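Local coordinates for protein aldehyde dehydrogenase (Burkholderia vietnamiensis, PDB 5KF0) that probably oxidises aldehydes to carboxylic acids with a nicotinamide cofactor, NADPH being bound in this crystal, as other members of the aldehyde dehydrogenase family do, at residues 129-134 with 144-149; 152-157 with 229-234; 168-173 with 465-470; 264-269 with 299-304; 275-280 with 307-312. One frame throughout, in Å; residues are numbered along the deposited sequence. Where two conformers were deposited one is given.

Overall arrangement
The five contacts follow the build of an aldehyde dehydrogenase: a cofactor-binding domain, a catalytic domain and a protruding oligomerisation arm. Contact 1 lies in the hairpin of that arm; its second strand, 143-151, leads straight into strand 155-158 of contact 2, though their centres are about 25 Å apart. Contact 2 joins parallel strands of the cofactor-binding sheet; contact 3, centre about 13 Å away, sets helix 164-178 against the chain near residue 465, and Lys171 reaches Ser234 of contact 2. Contacts 4 and 5, centres about 10 Å apart, lie nested inside the loop that contact 3 closes, about 34 and 35 Å from its centre: strands 263-266 and 298-302 overlaid by helices 274-286 and 306-319, in the catalytic domain.

Contact 1. Residues 129-134 with 144-149; sequences GEVLNL and TGYTRR
Strands 129-133 and 143-151 form an antiparallel beta hairpin, part of the arm that protrudes from the body of an aldehyde dehydrogenase subunit and serves its oligomerisation. Leu132 and Gly145 are a hydrogen-bonded pair: Leu132 N donates a hydrogen bond to Gly145 O at 2.8 Å, from above the carbonyl plane, and Gly145 N returns a bond to a lone pair of Leu132 O. Glycine suits this place because Leu134 CD1, 3.4 Å from Gly145 N, and Leu132 CB close over this face.

Two residues further on, Thr147 replaces a backbone partner with its own hydroxyl. With chi1 at 73°, OG1 lies between the backbone N and the carbonyl carbon and accepts from Glu130 N at 2.8 Å, while Thr147 N bonds to Glu130 O at 3.0 Å. A water joins the same OG1 to Glu130 OE2, and Glu130 OE1 pairs with Arg468 of the third subunit. The methyl CG2 of Thr147 turns instead to Leu132 CD1, 3.8 Å away.

On the face carrying Val131 and Tyr146 the two side chains run side by side, Val131 CG1 lying 3.8 Å from Tyr146 CE1. Beyond the hairpin, strand 475-483 flanks strand 143-151 and completes a three-stranded sheet, while residues 129-131 pair with a strand of the second subunit, carrying the sheet across the interface.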
# COMPACT_ATOMS: atom_id res chain seq x y z
N GLY A 129 -6.16 5.85 5.11
CA GLY A 129 -5.40 5.43 6.27
C GLY A 129 -5.33 3.92 6.33
O GLY A 129 -5.66 3.23 5.36
N GLU A 130 -4.91 3.39 7.48
CA GLU A 130 -4.71 1.96 7.64
C GLU A 130 -5.45 1.45 8.86
O GLU A 130 -5.57 2.14 9.88
CB GLU A 130 -3.22 1.62 7.80
CG GLU A 130 -2.35 1.97 6.61
CD GLU A 130 -0.87 1.96 7.01
OE1 GLU A 130 -0.29 0.87 7.01
OE2 GLU A 130 -0.33 3.02 7.38
N VAL A 131 -5.92 0.20 8.77
CA VAL A 131 -6.40 -0.55 9.92
C VAL A 131 -5.27 -1.50 10.29
O VAL A 131 -4.98 -2.43 9.53
CB VAL A 131 -7.70 -1.31 9.62
CG1 VAL A 131 -8.18 -2.02 10.89
CG2 VAL A 131 -8.79 -0.36 9.12
N LEU A 132 -4.61 -1.26 11.42
CA LEU A 132 -3.39 -1.96 11.77
C LEU A 132 -3.65 -3.12 12.73
O LEU A 132 -4.30 -2.93 13.77
CB LEU A 132 -2.40 -0.99 12.42
CG LEU A 132 -1.98 0.22 11.59
CD1 LEU A 132 -1.23 1.21 12.49
CD2 LEU A 132 -1.12 -0.20 10.39
N ASN A 133 -3.11 -4.30 12.42
CA ASN A 133 -3.08 -5.34 13.44
C ASN A 133 -2.10 -4.92 14.52
O ASN A 133 -0.92 -4.68 14.24
CB ASN A 133 -2.65 -6.69 12.89
CG ASN A 133 -2.49 -7.71 14.02
OD1 ASN A 133 -3.45 -7.96 14.76
ND2 ASN A 133 -1.28 -8.24 14.19
N LEU A 134 -2.60 -4.84 15.76
CA LEU A 134 -1.76 -4.57 16.91
C LEU A 134 -1.60 -5.78 17.80
O LEU A 134 -0.81 -5.74 18.75
CB LEU A 134 -2.35 -3.41 17.74
CG LEU A 134 -2.50 -2.07 17.00
CD1 LEU A 134 -2.94 -0.99 17.99
CD2 LEU A 134 -1.20 -1.63 16.31
N THR A 144 -6.70 -2.63 18.45
CA THR A 144 -6.60 -2.41 17.01
C THR A 144 -6.27 -0.94 16.76
O THR A 144 -6.73 -0.05 17.48
CB THR A 144 -7.92 -2.75 16.29
OG1 THR A 144 -8.31 -4.09 16.62
CG2 THR A 144 -7.79 -2.60 14.76
N GLY A 145 -5.49 -0.69 15.71
CA GLY A 145 -5.09 0.66 15.34
C GLY A 145 -5.81 1.13 14.09
O GLY A 145 -6.07 0.34 13.17
N TYR A 146 -6.14 2.42 14.06
CA TYR A 146 -6.73 3.08 12.90
C TYR A 146 -5.98 4.38 12.68
O TYR A 146 -5.75 5.13 13.63
CB TYR A 146 -8.22 3.39 13.14
CG TYR A 146 -9.04 2.17 13.47
CD1 TYR A 146 -9.72 1.47 12.48
CD2 TYR A 146 -9.13 1.71 14.78
CE1 TYR A 146 -10.45 0.35 12.77
CE2 TYR A 146 -9.87 0.58 15.09
CZ TYR A 146 -10.53 -0.09 14.07
OH TYR A 146 -11.28 -1.22 14.37
N THR A 147 -5.61 4.66 11.43
CA THR A 147 -4.84 5.87 11.15
C THR A 147 -5.57 6.79 10.18
O THR A 147 -6.40 6.36 9.37
CB THR A 147 -3.45 5.56 10.59
OG1 THR A 147 -3.55 5.11 9.23
CG2 THR A 147 -2.73 4.50 11.44
N ARG A 148 -5.20 8.06 10.27
CA ARG A 148 -5.67 9.11 9.36
C ARG A 148 -4.56 10.14 9.24
O ARG A 148 -3.66 10.21 10.08
CB ARG A 148 -6.96 9.77 9.87
CG ARG A 148 -6.74 10.60 11.15
CD ARG A 148 -8.03 10.95 11.85
NE ARG A 148 -8.79 12.01 11.18
CZ ARG A 148 -9.94 12.50 11.64
NH1 ARG A 148 -10.48 12.02 12.76
NH2 ARG A 148 -10.56 13.46 10.97
N ARG A 149 -4.63 10.95 8.18
CA ARG A 149 -3.69 12.05 7.99
C ARG A 149 -4.42 13.36 8.27
O ARG A 149 -5.39 13.68 7.58
CB ARG A 149 -3.14 12.05 6.56
CG ARG A 149 -2.56 10.72 6.12
CD ARG A 149 -1.33 10.35 6.89
NE ARG A 149 -0.26 11.33 6.76
CZ ARG A 149 0.98 11.13 7.21
NH1 ARG A 149 1.28 9.97 7.79
NH2 ARG A 149 1.91 12.06 7.07
O HOH W 1 -1.52 5.44 7.40
O HOH W 2 -5.36 -5.70 16.06

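Contact 2. Residues 152-157 with 229-234; sequences IGPCSF and RFRLLS
Phe230 and Arg231 meet Pro154 where two neighbouring parallel strands, 155-158 and 232-236, begin in the Rossmann-like cofactor-binding domain. Just before them, Arg229 offers its carbonyl O to the proline ring, Pro154 CG lying 3.6 Å from Arg229 O; its guanidinium turns elsewhere, to Asp52 and Asp227.

Phe230 lays one ring face against Ser156. At Arg231 the backbone N donates to Pro154 O at 2.9 Å, and Arg231 CG rests 3.3 Å from Ile152 O before the chain bends away; Gly153, having no CB, leaves space for that aliphatic part.

Leu232 then opens the strand pairing. Its carbonyl O accepts a hydrogen bond from Ser156 N at 2.9 Å, nearly straight, and its CD2 meets Cys155 SG. Leu233 turns to the face carrying Ser156, where its CD1 approaches Ser156 OG at 3.7 Å. Ser234 N closes the register by donating to Ser156 O, and its small CB fits beside the Phe157 ring.

A serine suits the place under Phe230: its OG, anti to the backbone N (chi1 175°), reaches Phe224 O, and its CB makes a CH-pi contact 3.4 Å from the ring centroid.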
# COMPACT_ATOMS: atom_id res chain seq x y z
N ILE A 152 -1.31 19.46 8.77
CA ILE A 152 -0.30 19.81 9.77
C ILE A 152 -0.58 21.17 10.39
O ILE A 152 -0.16 21.43 11.53
CB ILE A 152 1.11 19.75 9.15
CG1 ILE A 152 2.19 19.74 10.24
CG2 ILE A 152 1.32 20.89 8.14
CD1 ILE A 152 3.58 19.38 9.70
N GLY A 153 -1.27 22.05 9.69
CA GLY A 153 -1.53 23.39 10.18
C GLY A 153 -1.08 24.41 9.17
O GLY A 153 -0.86 24.08 7.99
N PRO A 154 -0.90 25.66 9.59
CA PRO A 154 -0.45 26.69 8.64
C PRO A 154 0.92 26.35 8.07
O PRO A 154 1.84 25.99 8.81
CB PRO A 154 -0.41 27.96 9.50
CG PRO A 154 -1.36 27.67 10.65
CD PRO A 154 -1.14 26.21 10.93
N CYS A 155 1.04 26.48 6.76
CA CYS A 155 2.28 26.18 6.05
C CYS A 155 2.85 27.45 5.46
O CYS A 155 2.12 28.28 4.92
CB CYS A 155 2.05 25.17 4.91
SG CYS A 155 1.53 23.53 5.46
N SER A 156 4.18 27.57 5.54
CA SER A 156 4.93 28.67 4.94
C SER A 156 5.60 28.15 3.67
O SER A 156 6.37 27.18 3.73
CB SER A 156 5.98 29.20 5.92
OG SER A 156 6.78 30.19 5.29
N PHE A 157 5.33 28.80 2.54
CA PHE A 157 5.80 28.37 1.23
C PHE A 157 6.64 29.47 0.61
O PHE A 157 6.20 30.62 0.53
CB PHE A 157 4.62 28.05 0.29
CG PHE A 157 3.82 26.84 0.69
CD1 PHE A 157 4.40 25.80 1.43
CD2 PHE A 157 2.49 26.72 0.30
CE1 PHE A 157 3.65 24.68 1.78
CE2 PHE A 157 1.74 25.59 0.62
CZ PHE A 157 2.32 24.57 1.37
N ARG A 229 3.92 30.03 14.56
CA ARG A 229 2.58 29.57 14.20
C ARG A 229 2.57 28.74 12.93
O ARG A 229 1.62 27.97 12.71
CB ARG A 229 1.64 30.77 14.07
CG ARG A 229 1.39 31.46 15.40
CD ARG A 229 0.69 32.81 15.23
NE ARG A 229 1.54 33.76 14.52
CZ ARG A 229 1.15 34.98 14.15
NH1 ARG A 229 -0.08 35.39 14.44
NH2 ARG A 229 1.99 35.78 13.50
N PHE A 230 3.60 28.87 12.09
CA PHE A 230 3.78 27.97 10.96
C PHE A 230 4.25 26.62 11.47
O PHE A 230 5.20 26.55 12.26
CB PHE A 230 4.83 28.53 10.00
CG PHE A 230 4.36 29.67 9.11
CD1 PHE A 230 3.27 29.52 8.27
CD2 PHE A 230 5.10 30.85 9.04
CE1 PHE A 230 2.89 30.55 7.40
CE2 PHE A 230 4.73 31.88 8.19
CZ PHE A 230 3.62 31.74 7.38
N ARG A 231 3.63 25.54 11.00
CA ARG A 231 4.03 24.19 11.40
C ARG A 231 4.95 23.52 10.39
O ARG A 231 5.56 22.49 10.71
CB ARG A 231 2.79 23.32 11.63
CG ARG A 231 1.74 23.98 12.51
CD ARG A 231 2.28 24.36 13.88
NE ARG A 231 2.30 23.23 14.80
CZ ARG A 231 1.29 22.88 15.59
NH1 ARG A 231 0.16 23.58 15.58
NH2 ARG A 231 1.40 21.82 16.39
N LEU A 232 5.08 24.08 9.19
CA LEU A 232 5.92 23.57 8.13
C LEU A 232 6.45 24.76 7.35
O LEU A 232 5.70 25.69 7.05
CB LEU A 232 5.14 22.65 7.18
CG LEU A 232 5.83 22.30 5.86
CD1 LEU A 232 7.06 21.42 6.10
CD2 LEU A 232 4.86 21.63 4.89
N LEU A 233 7.75 24.74 7.06
CA LEU A 233 8.36 25.60 6.05
C LEU A 233 8.76 24.71 4.89
O LEU A 233 9.51 23.75 5.09
CB LEU A 233 9.58 26.34 6.60
CG LEU A 233 10.50 26.94 5.53
CD1 LEU A 233 9.83 28.12 4.81
CD2 LEU A 233 11.83 27.39 6.13
N SER A 234 8.24 25.00 3.70
CA SER A 234 8.66 24.27 2.51
C SER A 234 9.26 25.29 1.55
O SER A 234 8.56 26.18 1.06
CB SER A 234 7.49 23.50 1.89
OG SER A 234 7.90 22.83 0.70

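Contact 3. Residues 168-173 with 465-470; sequences AAHKVA and EGIRYA
Lys171, on helix 164-178, extends to Glu465, which stands just ahead of helix 467-473. CB sets off alongside segment 465-470 rather than at it, and the side chain runs out nearly straight. Lys171 CG lies 3.5 Å from Glu465 OE2, CD passes a little farther off, and Lys171 CE is 3.8 Å from Glu465 OE2, so the aliphatic part skirts the oxygen that the tip will bind. A bend at the last torsion (chi4 -63°) then brings Lys171 NZ 2.7 Å from Glu465 OE2 in a salt bridge. The ammonium meets that oxygen on its syn side, 25° out of the carboxylate plane. NZ also bonds to Ser234 OG and Thr236 OG1, and a lysine, with three hydrogens on one tetrahedral nitrogen, suits a buried spot where several acceptors converge.

Glu465 uses its other oxygen as well. OE1 packs 3.6 Å from His170 CB and accepts from a water that reaches Lys171 NZ only weakly. A second water lies in the plane of the His170 ring, bonding to ND1 and His170 O, with a weak bond from Gly466 N at the N-cap of helix 467-473; NE2 is hydrogen-bonded to Asp450 OD1. Ala470 is small enough to bring CB 4.0 Å from His170 O.

With Ser234 and Thr236 holding NZ, the salt bridge in turn fixes the carboxylate of Glu465, whose side chain lies about 5 Å from the bound NADPH.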
# COMPACT_ATOMS: atom_id res chain seq x y z
N ALA A 168 5.43 26.80 -7.47
CA ALA A 168 4.38 27.20 -6.53
C ALA A 168 3.28 26.15 -6.46
O ALA A 168 2.79 25.83 -5.38
CB ALA A 168 3.81 28.56 -6.94
N ALA A 169 2.91 25.59 -7.62
CA ALA A 169 1.85 24.57 -7.67
C ALA A 169 2.21 23.35 -6.84
O ALA A 169 1.33 22.74 -6.22
CB ALA A 169 1.57 24.16 -9.12
N HIS A 170 3.49 22.97 -6.81
CA HIS A 170 3.89 21.79 -6.05
C HIS A 170 3.80 22.00 -4.55
O HIS A 170 3.95 21.02 -3.81
CB HIS A 170 5.30 21.35 -6.47
CG HIS A 170 5.28 20.41 -7.64
ND1 HIS A 170 4.84 19.11 -7.54
CD2 HIS A 170 5.60 20.59 -8.95
CE1 HIS A 170 4.89 18.53 -8.72
NE2 HIS A 170 5.35 19.41 -9.60
N LYS A 171 3.53 23.22 -4.08
CA LYS A 171 3.21 23.46 -2.68
C LYS A 171 1.74 23.78 -2.47
O LYS A 171 1.10 23.19 -1.60
CB LYS A 171 4.08 24.61 -2.13
CG LYS A 171 5.59 24.37 -2.36
CD LYS A 171 6.45 25.45 -1.68
CE LYS A 171 7.91 25.35 -2.15
NZ LYS A 171 8.54 24.04 -1.77
N VAL A 172 1.19 24.68 -3.29
CA VAL A 172 -0.20 25.12 -3.16
C VAL A 172 -1.16 23.96 -3.37
O VAL A 172 -2.11 23.77 -2.60
CB VAL A 172 -0.48 26.26 -4.16
CG1 VAL A 172 -1.98 26.57 -4.24
CG2 VAL A 172 0.31 27.51 -3.78
N ALA A 173 -0.98 23.21 -4.47
CA ALA A 173 -1.98 22.19 -4.80
C ALA A 173 -2.03 21.09 -3.75
O ALA A 173 -3.15 20.72 -3.34
CB ALA A 173 -1.71 21.64 -6.21
N GLU A 465 9.03 16.37 -3.09
CA GLU A 465 7.77 16.86 -3.63
C GLU A 465 7.28 15.87 -4.69
O GLU A 465 7.79 14.74 -4.79
CB GLU A 465 7.92 18.30 -4.14
CG GLU A 465 7.99 19.27 -2.96
CD GLU A 465 8.00 20.73 -3.36
OE1 GLU A 465 8.33 21.04 -4.52
OE2 GLU A 465 7.69 21.58 -2.49
N GLY A 466 6.26 16.28 -5.45
CA GLY A 466 5.37 15.32 -6.08
C GLY A 466 4.18 15.15 -5.15
O GLY A 466 4.37 15.05 -3.94
N ILE A 467 2.96 15.15 -5.69
CA ILE A 467 1.78 15.45 -4.88
C ILE A 467 1.66 14.52 -3.67
O ILE A 467 1.45 14.98 -2.54
CB ILE A 467 0.50 15.40 -5.73
CG1 ILE A 467 0.52 16.50 -6.80
CG2 ILE A 467 -0.73 15.50 -4.80
CD1 ILE A 467 0.72 17.91 -6.25
N ARG A 468 1.74 13.20 -3.89
CA ARG A 468 1.61 12.26 -2.78
C ARG A 468 2.59 12.57 -1.65
O ARG A 468 2.26 12.45 -0.47
CB ARG A 468 1.85 10.83 -3.25
CG ARG A 468 0.74 10.23 -4.08
CD ARG A 468 1.17 8.88 -4.64
NE ARG A 468 1.75 8.04 -3.59
CZ ARG A 468 2.40 6.90 -3.83
NH1 ARG A 468 2.54 6.46 -5.07
NH2 ARG A 468 2.91 6.20 -2.82
N TYR A 469 3.82 12.93 -2.01
CA TYR A 469 4.89 13.08 -1.04
C TYR A 469 4.78 14.41 -0.32
O TYR A 469 5.04 14.48 0.89
CB TYR A 469 6.24 12.87 -1.77
CG TYR A 469 6.06 11.67 -2.68
CD1 TYR A 469 5.83 11.83 -4.05
CD2 TYR A 469 6.01 10.39 -2.16
CE1 TYR A 469 5.58 10.73 -4.87
CE2 TYR A 469 5.76 9.30 -2.97
CZ TYR A 469 5.56 9.47 -4.31
OH TYR A 469 5.31 8.37 -5.10
N ALA A 470 4.33 15.44 -1.03
CA ALA A 470 4.03 16.71 -0.37
C ALA A 470 2.88 16.57 0.62
O ALA A 470 2.93 17.14 1.72
CB ALA A 470 3.74 17.76 -1.43
O HOH W 3 4.23 18.31 -4.92
O HOH W 4 8.42 23.69 -5.18

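Contact 4. Residues 264-269 with 299-304; sequences AIVDAD and ILVHAS
Val266 is bonded through both its N and its O to strand 298-302, in a parallel pairing where three backbone hydrogen bonds set the register. Leu300 N donates to Ala264 O at 2.8 Å, Val266 N to Leu300 O at 2.7 Å, and His302 N to Val266 O at 3.0 Å. With helix 274-286 between them in sequence, these strands make a right-handed beta-alpha-beta crossover of the kind usual in parallel alpha/beta folds.

Apolar contacts come next. Val266 and Val301 lie side by side, their CG2 methyls 4.1 Å apart, under helices 274-286 and 306-319. On the other face, Ile265 CG1 approaches Leu300 CB, and helix 401-409 covers them. Branched residues suit such strands, since they fill the space between sheet and helices close to the backbone.

Where the strands end, Ala268 makes a CH-pi contact, its CB 3.5 Å from the centroid of the His302 ring. A chi1 of -168° swings that ring away from its own backbone N to meet it, and alanine's methyl, carried directly on the backbone, suits this close approach.

Polar bonds hold the ring's rim. His302 ND1 is 2.8 Å from Ser304 OG, with either able to donate, and a water joins that hydroxyl to Ala268 O. Ser304 N and OG at ND1, with a weak bond from NE2 to Asp399 O, would limit the ring's rotation, while Ala268 covers one face.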
# COMPACT_ATOMS: atom_id res chain seq x y z
N ALA A 264 25.00 13.90 -16.86
CA ALA A 264 24.48 12.84 -17.72
C ALA A 264 25.64 11.97 -18.19
O ALA A 264 26.67 12.50 -18.62
CB ALA A 264 23.76 13.43 -18.94
N ILE A 265 25.47 10.65 -18.10
CA ILE A 265 26.45 9.68 -18.58
C ILE A 265 25.97 9.12 -19.91
O ILE A 265 24.81 8.72 -20.03
CB ILE A 265 26.65 8.54 -17.57
CG1 ILE A 265 27.29 9.07 -16.29
CG2 ILE A 265 27.49 7.41 -18.19
CD1 ILE A 265 27.28 8.05 -15.15
N VAL A 266 26.87 9.05 -20.90
CA VAL A 266 26.60 8.41 -22.18
C VAL A 266 27.46 7.14 -22.25
O VAL A 266 28.69 7.22 -22.34
CB VAL A 266 26.90 9.33 -23.37
CG1 VAL A 266 26.58 8.62 -24.69
CG2 VAL A 266 26.11 10.65 -23.23
N ASP A 267 26.81 5.98 -22.21
CA ASP A 267 27.49 4.69 -22.14
C ASP A 267 28.01 4.27 -23.52
O ASP A 267 27.67 4.85 -24.56
CB ASP A 267 26.53 3.63 -21.58
CG ASP A 267 27.24 2.47 -20.90
OD1 ASP A 267 26.51 1.62 -20.34
OD2 ASP A 267 28.49 2.40 -20.91
N ALA A 268 28.83 3.22 -23.51
CA ALA A 268 29.52 2.74 -24.70
C ALA A 268 28.58 2.15 -25.75
O ALA A 268 29.00 2.00 -26.90
CB ALA A 268 30.56 1.70 -24.29
N ASP A 269 27.33 1.84 -25.39
CA ASP A 269 26.40 1.14 -26.28
C ASP A 269 25.47 2.09 -27.03
O ASP A 269 24.48 1.64 -27.62
CB ASP A 269 25.58 0.11 -25.48
CG ASP A 269 24.76 0.74 -24.35
OD1 ASP A 269 24.79 1.97 -24.17
OD2 ASP A 269 24.09 -0.03 -23.62
N ILE A 299 28.66 16.42 -18.66
CA ILE A 299 28.35 15.37 -19.62
C ILE A 299 29.55 14.43 -19.69
O ILE A 299 30.63 14.83 -20.13
CB ILE A 299 28.04 15.94 -21.01
CG1 ILE A 299 26.85 16.91 -20.94
CG2 ILE A 299 27.77 14.82 -22.00
CD1 ILE A 299 26.66 17.72 -22.23
N LEU A 300 29.36 13.18 -19.25
CA LEU A 300 30.43 12.18 -19.21
C LEU A 300 30.17 11.16 -20.30
O LEU A 300 29.13 10.49 -20.29
CB LEU A 300 30.48 11.51 -17.83
CG LEU A 300 30.80 12.43 -16.65
CD1 LEU A 300 29.50 13.01 -16.02
CD2 LEU A 300 31.61 11.71 -15.61
N VAL A 301 31.11 11.04 -21.25
CA VAL A 301 30.89 10.26 -22.47
C VAL A 301 31.96 9.18 -22.59
O VAL A 301 33.16 9.46 -22.45
CB VAL A 301 30.89 11.18 -23.70
CG1 VAL A 301 30.66 10.38 -24.94
CG2 VAL A 301 29.84 12.28 -23.54
N HIS A 302 31.52 7.96 -22.90
CA HIS A 302 32.48 6.87 -23.06
C HIS A 302 33.47 7.19 -24.17
O HIS A 302 33.10 7.70 -25.23
CB HIS A 302 31.77 5.55 -23.38
CG HIS A 302 32.69 4.36 -23.27
ND1 HIS A 302 33.36 3.83 -24.35
CD2 HIS A 302 33.06 3.62 -22.20
CE1 HIS A 302 34.10 2.81 -23.95
NE2 HIS A 302 33.93 2.66 -22.65
N ALA A 303 34.74 6.86 -23.93
CA ALA A 303 35.80 7.28 -24.84
C ALA A 303 35.59 6.75 -26.26
O ALA A 303 36.01 7.39 -27.22
CB ALA A 303 37.15 6.84 -24.29
N SER A 304 34.93 5.59 -26.40
CA SER A 304 34.74 5.01 -27.73
C SER A 304 33.87 5.87 -28.63
O SER A 304 34.02 5.82 -29.86
CB SER A 304 34.14 3.60 -27.61
OG SER A 304 32.83 3.67 -27.07
O HOH W 5 31.54 1.65 -27.97

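Contact 5. Residues 275-280 with 307-312; sequences DYVVDR and DTLRDK
Asp275 OD1 accepts a hydrogen bond from Lys312 NZ at 2.8 Å, a salt bridge that spans two helices near the surface. The ammonium approaches from the syn side, somewhat above the carboxylate plane, and the two side chains cross at about a right angle. The extended lysine chain already passes Lys312 CD 3.5 Å from Asp275 OD1, and the bend at its last torsion (chi4 -74°) turns NZ in. The acid's CB starts away from the other helix, and its carboxylate then swings back to meet the lysine. A long, flexible base and a short acid suit this rim, where the charges can sit beside solvent while Lys312 CB covers Val278.

The helices concerned, 274-286 and 306-319, cover the same face of strands 263-266 and 298-302 in the alpha/beta domain; over residues 275-280 and 307-312 their axes cross at -51°, 10.0 Å apart. Val278 and Lys312 have the nearest CA atoms of the two segments. Val278 CG1 stands 3.7 Å from Lys312 O, and Val278 CG2 is 3.8 Å from Lys312 CB, so the valine fits against both the backbone and the root of the lysine. Leu309 slides past Val278 in the opposite direction, with CG 4.1 Å from Val278 CG2. Its chi1 of -176° carries the leucine branches inward, where CD1 also meets Val277 CG1 at 4.2 Å. Beneath them lies the sheet: Val266 touches both Val277 and Leu309, and Leu281, a turn further along helix 274-286, packs against Leu309 as well.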
# COMPACT_ATOMS: atom_id res chain seq x y z
N ASP A 275 22.14 10.68 -32.24
CA ASP A 275 21.38 11.89 -32.54
C ASP A 275 20.31 12.14 -31.48
O ASP A 275 20.07 13.29 -31.08
CB ASP A 275 20.75 11.80 -33.93
CG ASP A 275 21.76 11.97 -35.05
OD1 ASP A 275 22.85 12.54 -34.81
OD2 ASP A 275 21.48 11.53 -36.18
N TYR A 276 19.65 11.07 -31.01
CA TYR A 276 18.69 11.22 -29.92
C TYR A 276 19.38 11.71 -28.66
O TYR A 276 18.90 12.64 -27.99
CB TYR A 276 17.99 9.88 -29.64
CG TYR A 276 17.33 9.84 -28.28
CD1 TYR A 276 17.88 9.12 -27.22
CD2 TYR A 276 16.14 10.54 -28.04
CE1 TYR A 276 17.28 9.10 -25.96
CE2 TYR A 276 15.53 10.52 -26.80
CZ TYR A 276 16.10 9.80 -25.77
OH TYR A 276 15.50 9.81 -24.53
N VAL A 277 20.51 11.10 -28.31
CA VAL A 277 21.25 11.48 -27.11
C VAL A 277 21.65 12.95 -27.17
O VAL A 277 21.42 13.72 -26.23
CB VAL A 277 22.48 10.57 -26.94
CG1 VAL A 277 23.37 11.06 -25.79
CG2 VAL A 277 22.01 9.10 -26.70
N VAL A 278 22.24 13.35 -28.30
CA VAL A 278 22.69 14.73 -28.47
C VAL A 278 21.51 15.70 -28.36
O VAL A 278 21.63 16.76 -27.75
CB VAL A 278 23.43 14.87 -29.81
CG1 VAL A 278 23.54 16.33 -30.24
CG2 VAL A 278 24.80 14.22 -29.70
N ASP A 279 20.36 15.34 -28.93
CA ASP A 279 19.19 16.21 -28.83
C ASP A 279 18.76 16.39 -27.38
O ASP A 279 18.45 17.51 -26.95
CB ASP A 279 18.04 15.66 -29.68
CG ASP A 279 16.85 16.60 -29.70
OD1 ASP A 279 16.96 17.69 -30.29
OD2 ASP A 279 15.80 16.23 -29.14
N ARG A 280 18.77 15.31 -26.59
CA ARG A 280 18.35 15.41 -25.20
C ARG A 280 19.40 16.12 -24.34
O ARG A 280 19.06 16.85 -23.41
CB ARG A 280 18.04 14.02 -24.64
CG ARG A 280 16.87 13.33 -25.36
CD ARG A 280 15.65 14.23 -25.33
NE ARG A 280 15.06 14.27 -23.99
CZ ARG A 280 14.17 15.17 -23.59
NH1 ARG A 280 13.76 16.13 -24.41
NH2 ARG A 280 13.69 15.10 -22.35
N ASP A 307 34.51 11.35 -29.61
CA ASP A 307 34.77 12.27 -30.72
C ASP A 307 33.53 12.47 -31.58
O ASP A 307 33.24 13.60 -32.01
CB ASP A 307 35.93 11.78 -31.57
CG ASP A 307 37.26 11.90 -30.87
OD1 ASP A 307 37.33 12.56 -29.82
OD2 ASP A 307 38.24 11.34 -31.39
N THR A 308 32.78 11.40 -31.85
CA THR A 308 31.59 11.55 -32.68
C THR A 308 30.50 12.32 -31.95
O THR A 308 29.85 13.20 -32.53
CB THR A 308 31.08 10.18 -33.12
OG1 THR A 308 32.11 9.51 -33.86
CG2 THR A 308 29.86 10.34 -34.01
N LEU A 309 30.27 11.99 -30.68
CA LEU A 309 29.29 12.76 -29.90
C LEU A 309 29.70 14.22 -29.82
O LEU A 309 28.86 15.12 -29.96
CB LEU A 309 29.14 12.16 -28.50
CG LEU A 309 28.06 12.82 -27.63
CD1 LEU A 309 27.40 11.80 -26.71
CD2 LEU A 309 28.64 13.96 -26.80
N ARG A 310 30.99 14.49 -29.59
CA ARG A 310 31.44 15.87 -29.47
C ARG A 310 31.12 16.66 -30.74
O ARG A 310 30.57 17.76 -30.66
CB ARG A 310 32.95 15.92 -29.19
CG ARG A 310 33.50 17.34 -29.12
CD ARG A 310 34.99 17.34 -28.81
NE ARG A 310 35.78 16.74 -29.88
CZ ARG A 310 37.05 16.38 -29.77
NH1 ARG A 310 37.70 16.57 -28.63
NH2 ARG A 310 37.68 15.84 -30.80
N ASP A 311 31.43 16.10 -31.91
CA ASP A 311 31.14 16.78 -33.16
C ASP A 311 29.65 17.08 -33.29
O ASP A 311 29.26 18.19 -33.68
CB ASP A 311 31.60 15.95 -34.36
CG ASP A 311 33.11 15.86 -34.46
OD1 ASP A 311 33.81 16.62 -33.77
OD2 ASP A 311 33.58 15.02 -35.26
N LYS A 312 28.81 16.09 -33.00
CA LYS A 312 27.37 16.28 -33.10
C LYS A 312 26.87 17.30 -32.08
O LYS A 312 26.01 18.13 -32.41
CB LYS A 312 26.65 14.94 -32.90
CG LYS A 312 26.85 13.96 -34.06
CD LYS A 312 26.23 12.60 -33.75
CE LYS A 312 26.33 11.63 -34.93
NZ LYS A 312 25.37 11.99 -36.01